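Putative Outer membrane protein (Helicobacter pylori, PDB 6GW5) probably binds Lewis-type host glycans as the SabA adhesin, a Hop-family outer membrane protein represented here by its adhesin domain. Local coordinates at residues K380-P386 against Y399-Q405. Numbering follows the deposited sequence.
Sequences KDIITLP and YQINPEQ
Thr-384 and Gln-400 form an antiparallel hydrogen-bonded pair. Thr-384 N donates to Gln-400 O at 3.0 Å, and Gln-400 N donates to Thr-384 O at 2.8 Å. One step along, Ile-383 faces Ile-401 as a non-hydrogen-bonded pair. A third backbone bond, Asn-402 N to Ile-382 O, follows just past the strands, where the helix begins. The Ile-383 side chain crosses that of Ile-401, with Ile-383 CD1 4.1 Å from Ile-401 CG1. With CG1 anti to its own nitrogen (chi1 -173°) and the chain extended beyond it, Ile-383 carries the same methyl to Tyr-399 CB as well. Leu-385 lays CD1 over one face of the Tyr-399 ring, and Leu-385 CB is 3.9 Å from Tyr-399 CD1. Thr-384 O sits at the ring edge. On the face of Thr-384 and Gln-400, Pro-386 CG touches Gln-400 CG.

The two short strands, 383-384 and 400-401, form a two-stranded antiparallel sheet. A long loop without helix or strand joins them. The centre of the contact is about 44 Å from the centre of this largely helical chain. The chain then turns into helix 403-415, with Asn-402 as its N-cap. Gln-405 N donates to Asn-402 OD1 at 3.1 Å, with a nearly straight N-H...O angle of 171°.

From the first turn of that helix, Gln-405 reaches back with an extended chain. Gln-405 NE2 donates to Lys-380 O at 3.1 Å, approaching from above the carbonyl plane. Asn-378 O accepts a second bond from this NE2. Ile-382 and Gln-405 run past each other in opposite directions, Ile-382 CD1 lying 3.8 Å from Gln-405 CB. Helices 3-32 and 348-370 pack against the Ile-383 and Tyr-399 side chains: Val-22 touches both, and Tyr-359 stacks on the Tyr-399 ring. Lys-26 NZ donates to Tyr-399 O.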
loop_
_atom_site.group_PDB
_atom_site.type_symbol
_atom_site.label_atom_id
_atom_site.label_comp_id
_atom_site.label_asym_id
_atom_site.label_seq_id
_atom_site.Cartn_x
_atom_site.Cartn_y
_atom_site.Cartn_z
ATOM N N LYS A 380 23.943 40.351 15.542
ATOM C CA LYS A 380 23.402 41.457 14.819
ATOM C C LYS A 380 23.230 41.095 13.337
ATOM O O LYS A 380 24.195 40.694 12.656
ATOM C CB LYS A 380 24.319 42.685 14.980
ATOM C CG LYS A 380 23.973 43.911 14.135
ATOM C CD LYS A 380 22.773 44.679 14.684
ATOM C CE LYS A 380 22.506 45.991 13.916
ATOM N NZ LYS A 380 22.957 47.261 14.580
ATOM N N ASP A 381 22.003 41.250 12.840
ATOM C CA ASP A 381 21.699 40.964 11.449
ATOM C C ASP A 381 22.080 39.511 11.035
ATOM O O ASP A 381 22.427 39.245 9.888
ATOM C CB ASP A 381 22.403 41.989 10.537
ATOM C CG ASP A 381 21.786 43.412 10.615
ATOM O OD1 ASP A 381 20.622 43.605 11.027
ATOM O OD2 ASP A 381 22.503 44.351 10.255
ATOM N N ILE A 382 22.030 38.571 11.974
ATOM C CA ILE A 382 22.293 37.175 11.635
ATOM C C ILE A 382 21.287 36.674 10.585
ATOM O O ILE A 382 21.592 35.822 9.762
ATOM C CB ILE A 382 22.257 36.268 12.900
ATOM C CG1 ILE A 382 22.739 34.853 12.579
ATOM C CG2 ILE A 382 20.863 36.182 13.538
ATOM C CD1 ILE A 382 23.203 34.120 13.822
ATOM N N ILE A 383 20.082 37.215 10.624
ATOM C CA ILE A 383 19.110 36.998 9.580
ATOM C C ILE A 383 18.552 38.314 9.077
ATOM O O ILE A 383 18.132 39.157 9.826
ATOM C CB ILE A 383 17.984 36.042 10.051
ATOM C CG1 ILE A 383 17.054 35.688 8.893
ATOM C CG2 ILE A 383 17.176 36.667 11.169
ATOM C CD1 ILE A 383 16.140 34.525 9.209
ATOM N N THR A 384 18.417 38.382 7.773
ATOM C CA THR A 384 18.122 39.586 7.054
ATOM C C THR A 384 17.296 39.308 5.839
ATOM O O THR A 384 17.222 38.174 5.401
ATOM C CB THR A 384 19.501 40.115 6.632
ATOM O OG1 THR A 384 19.757 41.264 7.418
ATOM C CG2 THR A 384 19.646 40.381 5.129
ATOM N N LEU A 385 16.642 40.329 5.307
ATOM C CA LEU A 385 15.884 40.204 4.070
ATOM C C LEU A 385 16.394 41.228 3.068
ATOM O O LEU A 385 15.997 42.391 3.101
ATOM C CB LEU A 385 14.362 40.359 4.280
ATOM C CG LEU A 385 13.537 40.221 2.972
ATOM C CD1 LEU A 385 13.669 38.820 2.387
ATOM C CD2 LEU A 385 12.060 40.583 3.144
ATOM N N PRO A 386 17.240 40.776 2.160
ATOM C CA PRO A 386 17.868 41.654 1.195
ATOM C C PRO A 386 16.899 42.502 0.383
ATOM O O PRO A 386 15.897 42.005 -0.126
ATOM C CB PRO A 386 18.648 40.676 0.277
ATOM C CG PRO A 386 18.976 39.551 1.177
ATOM C CD PRO A 386 17.740 39.396 2.023
ATOM N N TYR A 399 15.070 34.916 2.897
ATOM C CA TYR A 399 15.875 35.467 3.996
ATOM C C TYR A 399 17.300 34.989 3.891
ATOM O O TYR A 399 17.510 33.871 3.468
ATOM C CB TYR A 399 15.307 35.031 5.344
ATOM C CG TYR A 399 13.949 35.606 5.564
ATOM C CD1 TYR A 399 13.807 36.923 5.957
ATOM C CD2 TYR A 399 12.801 34.851 5.362
ATOM C CE1 TYR A 399 12.551 37.483 6.132
ATOM C CE2 TYR A 399 11.542 35.385 5.551
ATOM C CZ TYR A 399 11.421 36.699 5.915
ATOM O OH TYR A 399 10.178 37.239 6.103
ATOM N N GLN A 400 18.269 35.828 4.250
ATOM C CA GLN A 400 19.682 35.403 4.276
ATOM C C GLN A 400 20.111 35.252 5.666
ATOM O O GLN A 400 19.943 36.134 6.480
ATOM C CB GLN A 400 20.635 36.359 3.545
ATOM C CG GLN A 400 20.327 36.506 2.044
ATOM C CD GLN A 400 20.155 35.180 1.226
ATOM O OE1 GLN A 400 19.046 34.809 0.826
ATOM N NE2 GLN A 400 21.262 34.517 0.922
ATOM N N ILE A 401 20.608 34.079 5.949
ATOM C CA ILE A 401 21.224 33.791 7.218
ATOM C C ILE A 401 22.730 33.844 7.034
ATOM O O ILE A 401 23.305 33.102 6.239
ATOM C CB ILE A 401 20.823 32.383 7.688
ATOM C CG1 ILE A 401 19.303 32.331 7.939
ATOM C CG2 ILE A 401 21.612 31.964 8.943
ATOM C CD1 ILE A 401 18.707 31.003 7.616
ATOM N N ASN A 402 23.362 34.694 7.811
ATOM C CA ASN A 402 24.805 34.822 7.795
ATOM C C ASN A 402 25.500 33.546 8.265
ATOM O O ASN A 402 25.345 33.134 9.407
ATOM C CB ASN A 402 25.224 35.988 8.691
ATOM C CG ASN A 402 26.698 36.287 8.585
ATOM O OD1 ASN A 402 27.548 35.453 8.919
ATOM N ND2 ASN A 402 27.016 37.457 8.090
ATOM N N PRO A 403 26.279 32.919 7.394
ATOM C CA PRO A 403 26.830 31.615 7.801
ATOM C C PRO A 403 27.962 31.647 8.838
ATOM O O PRO A 403 28.084 30.684 9.587
ATOM C CB PRO A 403 27.316 31.027 6.481
ATOM C CG PRO A 403 27.637 32.222 5.648
ATOM C CD PRO A 403 26.655 33.283 6.015
ATOM N N GLU A 404 28.793 32.701 8.861
ATOM C CA GLU A 404 29.845 32.845 9.922
ATOM C C GLU A 404 29.163 32.891 11.280
ATOM O O GLU A 404 29.509 32.154 12.187
ATOM C CB GLU A 404 30.774 34.102 9.827
ATOM C CG GLU A 404 30.942 34.829 8.494
ATOM C CD GLU A 404 31.509 33.966 7.358
ATOM O OE1 GLU A 404 30.973 34.112 6.236
ATOM O OE2 GLU A 404 32.467 33.157 7.548
ATOM N N GLN A 405 28.176 33.766 11.394
ATOM C CA GLN A 405 27.525 33.996 12.661
ATOM C C GLN A 405 26.712 32.770 13.082
ATOM O O GLN A 405 26.607 32.467 14.276
ATOM C CB GLN A 405 26.649 35.243 12.594
ATOM C CG GLN A 405 27.353 36.535 12.193
ATOM C CD GLN A 405 26.382 37.688 12.041
ATOM O OE1 GLN A 405 26.106 38.145 10.938
ATOM N NE2 GLN A 405 25.840 38.153 13.161
#